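Local coordinates for protein angiotensin-converting enzyme (Anopheles gambiae, PDB 6S1Y) that is a zinc metallopeptidase of the angiotensin-converting enzyme family that probably removes dipeptides from the carboxyl end of peptides, captured here with a gamma-glutamyl peptide bound, at residues A36-G41 with D338-Q343; P398-K403 with N529-Q534; Y227-K232 with D262-F267. All coordinates share one frame; numbering follows the deposited sequence. Where two conformers were deposited one is given.

The three contacts differ in depth and chemistry. Interaction 1 is buried, every touching residue included, and sets helix 12-42 against the antiparallel strand pair beside the zinc-binding helix; cation-pi and CH-pi contacts on an indole carry it. Interactions 2 and 3 are partly buried and lie further from the chain centre, each pairing a helix with a loop segment. Interaction 2 is mostly polar, with a carboxylate taking bonds from histidine and lysine, whereas interaction 3 has no direct hydrogen bond and relies on apolar packing plus one water. No two share an element, and interactions 1 and 3 stand on opposite sides of the chain centre, about 40 Å apart between centres.

Interaction 1: residues A36-G41 with D338-Q343; sequences AAWEYG and DVRIKQ
The two-stranded antiparallel sheet of the peptidase core, at strand 339-342, packs against helix 12-42 through Trp38, whose indole carries Arg340 over one face. Arg340 NH1 comes closest to the ring, 3.4 Å from Trp38 NE1; both are donors, so no hydrogen bond forms. Arg340 CD stands 4.1 Å from the centroid of the six-membered ring of Trp38, 15° off its normal, a CH-pi contact. Arg340 CZ lies over the face of the five-membered ring of Trp38, 4.7 Å from its centroid, a cation-pi contact. The guanidinium is not stacked flat, since its plane makes 69° with the indole. The side-on grip of Asp338 probably holds it so: Arg340 NE reaches Asp338 OD1 at 2.9 Å and Arg340 NH2 reaches Asp338 OD2 at 3.0 Å, both carboxylate oxygens using their syn lone pairs. The other strand, 329-332, adds Trp331 edge-to-face with Trp38. On its far side strand 339-342 lies next to the zinc-binding helix 349-368, where Ile341 touches Glu358 of the HExxH sequence. With CG of Trp38 anti to its backbone nitrogen (chi1 169°), the benzene end reaches the strand, and Trp38 CH2 comes within 3.9 Å of Lys342 CB. The bent Lys342 chain then runs to the helix, where Lys342 NZ makes a weak 3.4 Å hydrogen bond to Gly41 O; its stronger partner is the carbonyl of Val325.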
loop_
_atom_site.group_PDB
_atom_site.type_symbol
_atom_site.label_atom_id
_atom_site.label_comp_id
_atom_site.label_asym_id
_atom_site.label_seq_id
_atom_site.Cartn_x
_atom_site.Cartn_y
_atom_site.Cartn_z
ATOM N N ALA A 36 20.075 -10.843 -3.250
ATOM C CA ALA A 36 20.987 -9.783 -2.851
ATOM C C ALA A 36 20.226 -8.568 -2.337
ATOM O O ALA A 36 20.690 -7.895 -1.406
ATOM C CB ALA A 36 21.894 -9.412 -4.025
ATOM N N ALA A 37 19.052 -8.281 -2.917
ATOM C CA ALA A 37 18.239 -7.164 -2.437
ATOM C C ALA A 37 17.719 -7.429 -1.030
ATOM O O ALA A 37 17.701 -6.529 -0.183
ATOM C CB ALA A 37 17.086 -6.908 -3.409
ATOM N N TRP A 38 17.326 -8.666 -0.748
ATOM C CA TRP A 38 16.920 -9.015 0.609
ATOM C C TRP A 38 18.037 -8.759 1.614
ATOM O O TRP A 38 17.791 -8.230 2.708
ATOM C CB TRP A 38 16.493 -10.474 0.654
ATOM C CG TRP A 38 16.304 -10.997 2.020
ATOM C CD1 TRP A 38 17.247 -11.608 2.801
ATOM C CD2 TRP A 38 15.092 -10.983 2.789
ATOM N NE1 TRP A 38 16.692 -11.974 4.005
ATOM C CE2 TRP A 38 15.374 -11.606 4.025
ATOM C CE3 TRP A 38 13.793 -10.514 2.547
ATOM C CZ2 TRP A 38 14.408 -11.761 5.025
ATOM C CZ3 TRP A 38 12.827 -10.677 3.545
ATOM C CH2 TRP A 38 13.145 -11.287 4.767
ATOM N N GLU A 39 19.268 -9.149 1.281
ATOM C CA GLU A 39 20.359 -8.997 2.235
ATOM C C GLU A 39 20.601 -7.525 2.551
ATOM O O GLU A 39 20.808 -7.146 3.711
ATOM C CB GLU A 39 21.624 -9.654 1.687
ATOM C CG GLU A 39 21.605 -11.181 1.777
ATOM C CD GLU A 39 21.546 -11.674 3.217
ATOM O OE1 GLU A 39 20.703 -12.547 3.527
ATOM O OE2 GLU A 39 22.334 -11.164 4.045
ATOM N N TYR A 40 20.563 -6.672 1.534
ATOM C CA TYR A 40 20.650 -5.247 1.789
ATOM C C TYR A 40 19.447 -4.778 2.599
ATOM O O TYR A 40 19.598 -4.106 3.632
ATOM C CB TYR A 40 20.774 -4.506 0.461
ATOM C CG TYR A 40 20.917 -3.023 0.615
ATOM C CD1 TYR A 40 22.022 -2.480 1.263
ATOM C CD2 TYR A 40 19.949 -2.156 0.116
ATOM C CE1 TYR A 40 22.152 -1.118 1.416
ATOM C CE2 TYR A 40 20.082 -0.796 0.252
ATOM C CZ TYR A 40 21.187 -0.281 0.902
ATOM O OH TYR A 40 21.316 1.077 1.053
ATOM N N GLY A 41 18.238 -5.151 2.169
ATOM C CA GLY A 41 17.047 -4.708 2.878
ATOM C C GLY A 41 17.086 -5.045 4.351
ATOM O O GLY A 41 16.594 -4.271 5.185
ATOM N N ASP A 338 10.073 -20.630 -1.060
ATOM C CA ASP A 338 10.949 -19.659 -0.401
ATOM C C ASP A 338 10.253 -18.304 -0.511
ATOM O O ASP A 338 10.349 -17.607 -1.537
ATOM C CB ASP A 338 12.350 -19.648 -0.986
ATOM C CG ASP A 338 13.297 -18.743 -0.194
ATOM O OD1 ASP A 338 12.863 -18.151 0.829
ATOM O OD2 ASP A 338 14.477 -18.611 -0.612
ATOM N N VAL A 339 9.532 -17.957 0.551
ATOM C CA VAL A 339 8.741 -16.740 0.637
ATOM C C VAL A 339 8.941 -16.175 2.032
ATOM O O VAL A 339 8.990 -16.933 3.012
ATOM C CB VAL A 339 7.246 -17.010 0.338
ATOM C CG1 VAL A 339 7.061 -17.420 -1.128
ATOM C CG2 VAL A 339 6.684 -18.076 1.267
ATOM N N ARG A 340 9.076 -14.849 2.128
ATOM C CA ARG A 340 9.474 -14.270 3.399
ATOM C C ARG A 340 8.845 -12.900 3.616
ATOM O O ARG A 340 8.642 -12.126 2.680
ATOM C CB ARG A 340 11.000 -14.122 3.507
ATOM C CG ARG A 340 11.779 -15.310 3.011
ATOM C CD ARG A 340 13.275 -15.119 3.202
ATOM N NE ARG A 340 14.031 -15.945 2.261
ATOM C CZ ARG A 340 15.352 -15.915 2.131
ATOM N NH1 ARG A 340 16.072 -15.111 2.891
ATOM N NH2 ARG A 340 15.943 -16.688 1.231
ATOM N N ILE A 341 8.597 -12.602 4.887
ATOM C CA ILE A 341 8.149 -11.292 5.321
ATOM C C ILE A 341 9.236 -10.685 6.184
ATOM O O ILE A 341 9.845 -11.373 7.016
ATOM C CB ILE A 341 6.805 -11.382 6.083
ATOM C CG1 ILE A 341 5.678 -11.626 5.080
ATOM C CG2 ILE A 341 6.578 -10.133 6.933
ATOM C CD1 ILE A 341 4.299 -11.906 5.704
ATOM N N LYS A 342 9.471 -9.394 5.994
ATOM C CA LYS A 342 10.338 -8.605 6.855
ATOM C C LYS A 342 9.454 -7.505 7.432
ATOM O O LYS A 342 9.014 -6.603 6.706
ATOM C CB LYS A 342 11.526 -8.044 6.075
ATOM C CG LYS A 342 12.447 -7.160 6.893
ATOM C CD LYS A 342 13.812 -6.987 6.203
ATOM C CE LYS A 342 13.684 -6.465 4.770
ATOM N NZ LYS A 342 13.334 -5.024 4.712
ATOM N N GLN A 343 9.167 -7.596 8.723
ATOM C CA GLN A 343 8.258 -6.676 9.379
ATOM C C GLN A 343 8.742 -6.422 10.793
ATOM O O GLN A 343 9.031 -7.369 11.537
ATOM C CB GLN A 343 6.825 -7.227 9.404
ATOM C CG GLN A 343 5.803 -6.234 9.955
ATOM C CD GLN A 343 4.366 -6.688 9.762
ATOM O OE1 GLN A 343 4.065 -7.519 8.907
ATOM N NE2 GLN A 343 3.463 -6.131 10.567
#

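Interaction 2: residues P398-K403 with N529-Q534; sequences PKHLKK and NCDIYQ
Lys403 leaves helix 398-403 with its CB toward loop segment 529-534, and its chain, extended beyond CG, brings Lys403 CD to 3.7 Å from Asp531 OD2 and, obliquely to the ring, 4.2 Å from Tyr533 CD2. Lys403 CE is likewise 3.7 Å from Asp531 OD2, and Lys403 NZ closes a 2.8 Å salt bridge to Asp531 OD2 from above the carboxylate plane. A water accepts from the same NZ and donates to Tyr533 O and Gln534 OE1. From the opposite face of the carboxylate, His400 ND1 donates to Asp531 OD2 at 2.7 Å, with an N-H...O angle of 148°. Two donors thus grip this oxygen, which probably stabilises the charged carboxylate; Asp531 OD1 accepts from Tyr533 N, an Asx turn. The histidine ring also sets its edge on the face of Tyr533 in a T-shaped pair, planes at 89° and centroids of the His400 and Tyr533 rings 5.0 Å apart. Lys399 NZ, also salt-bridged to Glu517, bonds Asn529 O at 2.8 Å. The loop is tied by the Cys530-Cys512 disulfide to helix 495-514, while Phe296 of helix 286-299 meets both rings and Ser394 of helix 381-395 touches Asp531.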
loop_
_atom_site.group_PDB
_atom_site.type_symbol
_atom_site.label_atom_id
_atom_site.label_comp_id
_atom_site.label_asym_id
_atom_site.label_seq_id
_atom_site.Cartn_x
_atom_site.Cartn_y
_atom_site.Cartn_z
ATOM N N PRO A 398 -16.934 -6.987 14.223
ATOM C CA PRO A 398 -17.202 -7.478 15.579
ATOM C C PRO A 398 -17.435 -8.979 15.630
ATOM O O PRO A 398 -16.947 -9.646 16.545
ATOM C CB PRO A 398 -18.447 -6.683 15.990
ATOM C CG PRO A 398 -18.384 -5.447 15.194
ATOM C CD PRO A 398 -17.810 -5.859 13.856
ATOM N N LYS A 399 -18.149 -9.534 14.651
ATOM C CA LYS A 399 -18.378 -10.976 14.599
ATOM C C LYS A 399 -17.073 -11.758 14.754
ATOM O O LYS A 399 -16.933 -12.581 15.662
ATOM C CB LYS A 399 -19.066 -11.316 13.274
ATOM C CG LYS A 399 -19.255 -12.780 13.003
ATOM C CD LYS A 399 -19.834 -12.987 11.600
ATOM C CE LYS A 399 -21.267 -12.471 11.504
ATOM N NZ LYS A 399 -21.736 -12.411 10.086
ATOM N N HIS A 400 -16.095 -11.498 13.882
ATOM C CA HIS A 400 -14.856 -12.271 13.905
ATOM C C HIS A 400 -14.065 -12.028 15.183
ATOM O O HIS A 400 -13.549 -12.976 15.799
ATOM C CB HIS A 400 -14.006 -11.927 12.685
ATOM C CG HIS A 400 -12.805 -12.804 12.524
ATOM N ND1 HIS A 400 -12.840 -13.989 11.820
ATOM C CD2 HIS A 400 -11.540 -12.682 12.995
ATOM C CE1 HIS A 400 -11.645 -14.558 11.858
ATOM N NE2 HIS A 400 -10.841 -13.786 12.568
ATOM N N LEU A 401 -13.946 -10.771 15.600
ATOM C CA LEU A 401 -13.170 -10.474 16.797
ATOM C C LEU A 401 -13.773 -11.135 18.024
ATOM O O LEU A 401 -13.057 -11.429 18.984
ATOM C CB LEU A 401 -13.089 -8.964 16.996
ATOM C CG LEU A 401 -12.451 -8.214 15.821
ATOM C CD1 LEU A 401 -12.742 -6.725 15.896
ATOM C CD2 LEU A 401 -10.937 -8.509 15.789
ATOM N N LYS A 402 -15.091 -11.345 18.026
ATOM C CA LYS A 402 -15.717 -12.085 19.122
ATOM C C LYS A 402 -15.359 -13.567 19.040
ATOM O O LYS A 402 -14.930 -14.163 20.032
ATOM C CB LYS A 402 -17.233 -11.864 19.108
ATOM C CG LYS A 402 -17.666 -10.576 19.813
ATOM C CD LYS A 402 -19.158 -10.558 20.152
ATOM C CE LYS A 402 -19.996 -9.995 19.015
ATOM N NZ LYS A 402 -21.380 -10.569 18.999
ATOM N N LYS A 403 -15.463 -14.159 17.847
ATOM C CA LYS A 403 -15.044 -15.544 17.646
ATOM C C LYS A 403 -13.674 -15.813 18.270
ATOM O O LYS A 403 -13.518 -16.709 19.104
ATOM C CB LYS A 403 -14.998 -15.874 16.151
ATOM C CG LYS A 403 -16.321 -16.255 15.524
ATOM C CD LYS A 403 -16.159 -16.514 14.020
ATOM C CE LYS A 403 -17.511 -16.435 13.297
ATOM N NZ LYS A 403 -17.378 -16.149 11.836
ATOM N N ASN A 529 -20.859 -6.556 8.192
ATOM C CA ASN A 529 -20.801 -7.571 9.242
ATOM C C ASN A 529 -20.463 -8.961 8.706
ATOM O O ASN A 529 -20.634 -9.948 9.430
ATOM C CB ASN A 529 -22.122 -7.610 10.031
ATOM C CG ASN A 529 -23.325 -8.013 9.182
ATOM O OD1 ASN A 529 -23.182 -8.455 8.038
ATOM N ND2 ASN A 529 -24.524 -7.859 9.746
ATOM N N CYS A 530 -19.971 -9.063 7.470
ATOM C CA CYS A 530 -19.639 -10.352 6.873
ATOM C C CYS A 530 -18.281 -10.855 7.339
ATOM O O CYS A 530 -17.299 -10.109 7.322
ATOM C CB CYS A 530 -19.618 -10.247 5.349
ATOM S SG CYS A 530 -18.296 -11.322 4.604
ATOM N N ASP A 531 -18.217 -12.133 7.717
ATOM C CA ASP A 531 -16.966 -12.815 8.044
ATOM C C ASP A 531 -16.845 -14.059 7.165
ATOM O O ASP A 531 -17.673 -14.972 7.262
ATOM C CB ASP A 531 -16.925 -13.193 9.525
ATOM C CG ASP A 531 -15.594 -13.782 9.942
ATOM O OD1 ASP A 531 -14.659 -13.726 9.127
ATOM O OD2 ASP A 531 -15.460 -14.292 11.083
ATOM N N ILE A 532 -15.813 -14.106 6.313
ATOM C CA ILE A 532 -15.634 -15.258 5.438
ATOM C C ILE A 532 -14.709 -16.298 6.061
ATOM O O ILE A 532 -14.253 -17.224 5.378
ATOM C CB ILE A 532 -15.093 -14.853 4.057
ATOM C CG1 ILE A 532 -13.638 -14.376 4.155
ATOM C CG2 ILE A 532 -15.970 -13.805 3.431
ATOM C CD1 ILE A 532 -13.014 -14.148 2.790
ATOM N N TYR A 533 -14.396 -16.141 7.342
ATOM C CA TYR A 533 -13.629 -17.152 8.065
ATOM C C TYR A 533 -14.298 -18.524 7.964
ATOM O O TYR A 533 -15.482 -18.676 8.285
ATOM C CB TYR A 533 -13.500 -16.717 9.533
ATOM C CG TYR A 533 -12.638 -17.595 10.419
ATOM C CD1 TYR A 533 -11.298 -17.819 10.127
ATOM C CD2 TYR A 533 -13.160 -18.176 11.576
ATOM C CE1 TYR A 533 -10.496 -18.628 10.962
ATOM C CE2 TYR A 533 -12.376 -18.976 12.415
ATOM C CZ TYR A 533 -11.048 -19.196 12.106
ATOM O OH TYR A 533 -10.286 -19.984 12.949
ATOM N N GLN A 534 -13.520 -19.522 7.520
ATOM C CA GLN A 534 -13.924 -20.928 7.398
ATOM C C GLN A 534 -14.852 -21.174 6.225
ATOM O O GLN A 534 -15.592 -22.152 6.226
ATOM C CB GLN A 534 -14.598 -21.462 8.675
ATOM C CG GLN A 534 -13.713 -21.339 9.896
ATOM C CD GLN A 534 -14.398 -21.733 11.183
ATOM O OE1 GLN A 534 -15.540 -21.344 11.453
ATOM N NE2 GLN A 534 -13.688 -22.493 12.008
HETATM O O HOH W 1 -17.092 -18.967 10.545
#

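Interaction 3: residues Y227-K232 with D262-F267; sequences YKLRQK and DFTTPF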
loop_
_atom_site.group_PDB
_atom_site.type_symbol
_atom_site.label_atom_id
_atom_site.label_comp_id
_atom_site.label_asym_id
_atom_site.label_seq_id
_atom_site.Cartn_x
_atom_site.Cartn_y
_atom_site.Cartn_z
ATOM N N TYR A 227 -14.468 18.825 12.954
ATOM C CA TYR A 227 -15.293 19.350 14.032
ATOM C C TYR A 227 -14.865 18.781 15.383
ATOM O O TYR A 227 -14.742 19.523 16.367
ATOM C CB TYR A 227 -16.760 19.046 13.735
ATOM C CG TYR A 227 -17.680 19.362 14.881
ATOM C CD1 TYR A 227 -17.948 18.418 15.880
ATOM C CD2 TYR A 227 -18.294 20.589 14.963
ATOM C CE1 TYR A 227 -18.790 18.720 16.940
ATOM C CE2 TYR A 227 -19.138 20.900 15.992
ATOM C CZ TYR A 227 -19.381 19.978 16.975
ATOM O OH TYR A 227 -20.211 20.342 17.980
ATOM N N LYS A 228 -14.630 17.456 15.457
ATOM C CA LYS A 228 -14.268 16.837 16.737
ATOM C C LYS A 228 -12.862 17.236 17.172
ATOM O O LYS A 228 -12.613 17.452 18.361
ATOM C CB LYS A 228 -14.371 15.313 16.656
ATOM C CG LYS A 228 -15.750 14.787 16.374
ATOM C CD LYS A 228 -16.744 15.046 17.527
ATOM C CE LYS A 228 -16.927 13.808 18.399
ATOM N NZ LYS A 228 -17.870 14.093 19.499
ATOM N N LEU A 229 -11.914 17.322 16.247
ATOM C CA LEU A 229 -10.572 17.751 16.649
ATOM C C LEU A 229 -10.596 19.184 17.185
ATOM O O LEU A 229 -9.877 19.517 18.130
ATOM C CB LEU A 229 -9.605 17.643 15.487
ATOM C CG LEU A 229 -9.229 16.234 15.059
ATOM C CD1 LEU A 229 -8.461 16.306 13.760
ATOM C CD2 LEU A 229 -8.375 15.545 16.121
ATOM N N ARG A 230 -11.434 20.042 16.604
ATOM C CA ARG A 230 -11.535 21.407 17.098
ATOM C C ARG A 230 -12.167 21.462 18.485
ATOM O O ARG A 230 -11.772 22.294 19.301
ATOM C CB ARG A 230 -12.345 22.267 16.109
ATOM C CG ARG A 230 -12.554 23.664 16.565
ATOM C CD ARG A 230 -13.102 24.547 15.424
ATOM N NE ARG A 230 -13.428 25.895 15.890
ATOM C CZ ARG A 230 -14.558 26.195 16.534
ATOM N NH1 ARG A 230 -15.464 25.254 16.782
ATOM N NH2 ARG A 230 -14.790 27.434 16.939
ATOM N N GLN A 231 -13.182 20.633 18.761
ATOM C CA GLN A 231 -13.743 20.592 20.112
ATOM C C GLN A 231 -12.700 20.107 21.120
ATOM O O GLN A 231 -12.630 20.617 22.241
ATOM C CB GLN A 231 -14.979 19.694 20.156
ATOM C CG GLN A 231 -16.183 20.217 19.371
ATOM C CD GLN A 231 -16.750 21.498 19.945
ATOM O OE1 GLN A 231 -17.070 21.570 21.120
ATOM N NE2 GLN A 231 -16.905 22.514 19.101
ATOM N N LYS A 232 -11.861 19.144 20.728
ATOM C CA LYS A 232 -10.855 18.585 21.631
ATOM C C LYS A 232 -9.654 19.513 21.802
ATOM O O LYS A 232 -9.184 19.716 22.925
ATOM C CB LYS A 232 -10.395 17.209 21.119
ATOM C CG LYS A 232 -10.897 16.000 21.944
ATOM C CD LYS A 232 -12.422 15.950 22.084
ATOM C CE LYS A 232 -13.119 15.479 20.789
ATOM N NZ LYS A 232 -14.538 15.946 20.677
ATOM N N ASP A 262 -10.906 6.470 18.212
ATOM C CA ASP A 262 -11.573 6.512 19.507
ATOM C C ASP A 262 -11.611 7.928 20.054
ATOM O O ASP A 262 -12.625 8.350 20.613
ATOM C CB ASP A 262 -10.881 5.581 20.510
ATOM C CG ASP A 262 -11.117 4.110 20.200
ATOM O OD1 ASP A 262 -11.918 3.802 19.280
ATOM O OD2 ASP A 262 -10.495 3.256 20.861
ATOM N N PHE A 263 -10.501 8.655 19.931
ATOM C CA PHE A 263 -10.405 10.060 20.332
ATOM C C PHE A 263 -11.510 10.933 19.729
ATOM O O PHE A 263 -11.911 11.922 20.341
ATOM C CB PHE A 263 -9.020 10.554 19.878
ATOM C CG PHE A 263 -8.610 11.870 20.431
ATOM C CD1 PHE A 263 -8.486 12.055 21.799
ATOM C CD2 PHE A 263 -8.272 12.922 19.571
ATOM C CE1 PHE A 263 -8.077 13.279 22.313
ATOM C CE2 PHE A 263 -7.863 14.140 20.077
ATOM C CZ PHE A 263 -7.770 14.325 21.446
ATOM N N THR A 264 -12.012 10.597 18.535
ATOM C CA THR A 264 -13.002 11.433 17.874
ATOM C C THR A 264 -14.314 10.710 17.580
ATOM O O THR A 264 -15.121 11.216 16.804
ATOM C CB THR A 264 -12.431 11.998 16.573
ATOM O OG1 THR A 264 -12.094 10.915 15.689
ATOM C CG2 THR A 264 -11.195 12.838 16.844
ATOM N N THR A 265 -14.581 9.583 18.239
ATOM C CA THR A 265 -15.676 8.727 17.828
ATOM C C THR A 265 -17.024 9.328 18.217
ATOM O O THR A 265 -17.136 10.082 19.195
ATOM C CB THR A 265 -15.521 7.327 18.441
ATOM O OG1 THR A 265 -16.377 6.394 17.761
ATOM C CG2 THR A 265 -15.872 7.299 19.941
ATOM N N PRO A 266 -18.077 8.998 17.479
ATOM C CA PRO A 266 -19.396 9.573 17.801
ATOM C C PRO A 266 -19.899 9.255 19.200
ATOM O O PRO A 266 -20.521 10.118 19.834
ATOM C CB PRO A 266 -20.297 8.967 16.722
ATOM C CG PRO A 266 -19.405 8.782 15.552
ATOM C CD PRO A 266 -18.071 8.326 16.169
ATOM N N PHE A 267 -19.669 8.043 19.703
ATOM C CA PHE A 267 -20.296 7.567 20.939
ATOM C C PHE A 267 -19.201 6.959 21.803
ATOM O O PHE A 267 -19.080 5.728 21.921
ATOM C CB PHE A 267 -21.437 6.600 20.622
ATOM C CG PHE A 267 -22.534 7.244 19.793
ATOM C CD1 PHE A 267 -23.352 8.202 20.355
ATOM C CD2 PHE A 267 -22.704 6.925 18.469
ATOM C CE1 PHE A 267 -24.332 8.839 19.609
ATOM C CE2 PHE A 267 -23.680 7.545 17.703
ATOM C CZ PHE A 267 -24.503 8.505 18.278
HETATM O O HOH W 2 -19.493 12.336 20.501
#
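Lys228 and Thr264 meet through their beta carbons: Lys228 CB and Thr264 CB are 3.8 Å apart, at the closest backbone approach of helix and loop. The lysine chain, bent at chi2 and chi3, then lies along the loop backbone, placing Lys228 CE 3.5 Å from Thr264 O. Beside this pair Leu229 CD2 packs on Thr264 CG2 at 4.0 Å and, at 4.2 Å from Phe263 CE2, sits at the edge of the phenyl ring, near its plane. One helical turn on from Lys228, the Lys232 and Phe263 side chains run antiparallel past each other, and Lys232 CG comes obliquely to the ring, 3.6 Å from Phe263 CZ. No direct hydrogen bond links the two segments; instead a water accepts from Lys228 NZ and donates to Pro266 O, at distances short enough to leave its exact position uncertain.

The next shell fixes the loop residues. A type I beta turn from Asp262 to Thr265 presents Phe263 and Thr264 at its two central positions. A trans chi1 of -168° swings the Phe263 ring out to helix 203-233, and Arg147 adds a cation-pi partner. Thr264 OG1 bonds Ile260 O and the hydroxyl of Tyr422, while Thr265 OG1 bonds Asn419. Both Tyr422 and Asn419 belong to helix 414-429, so the turn lies between that helix and helix 203-233, with Trp582 of helix 577-590 touching Pro266 and Phe267.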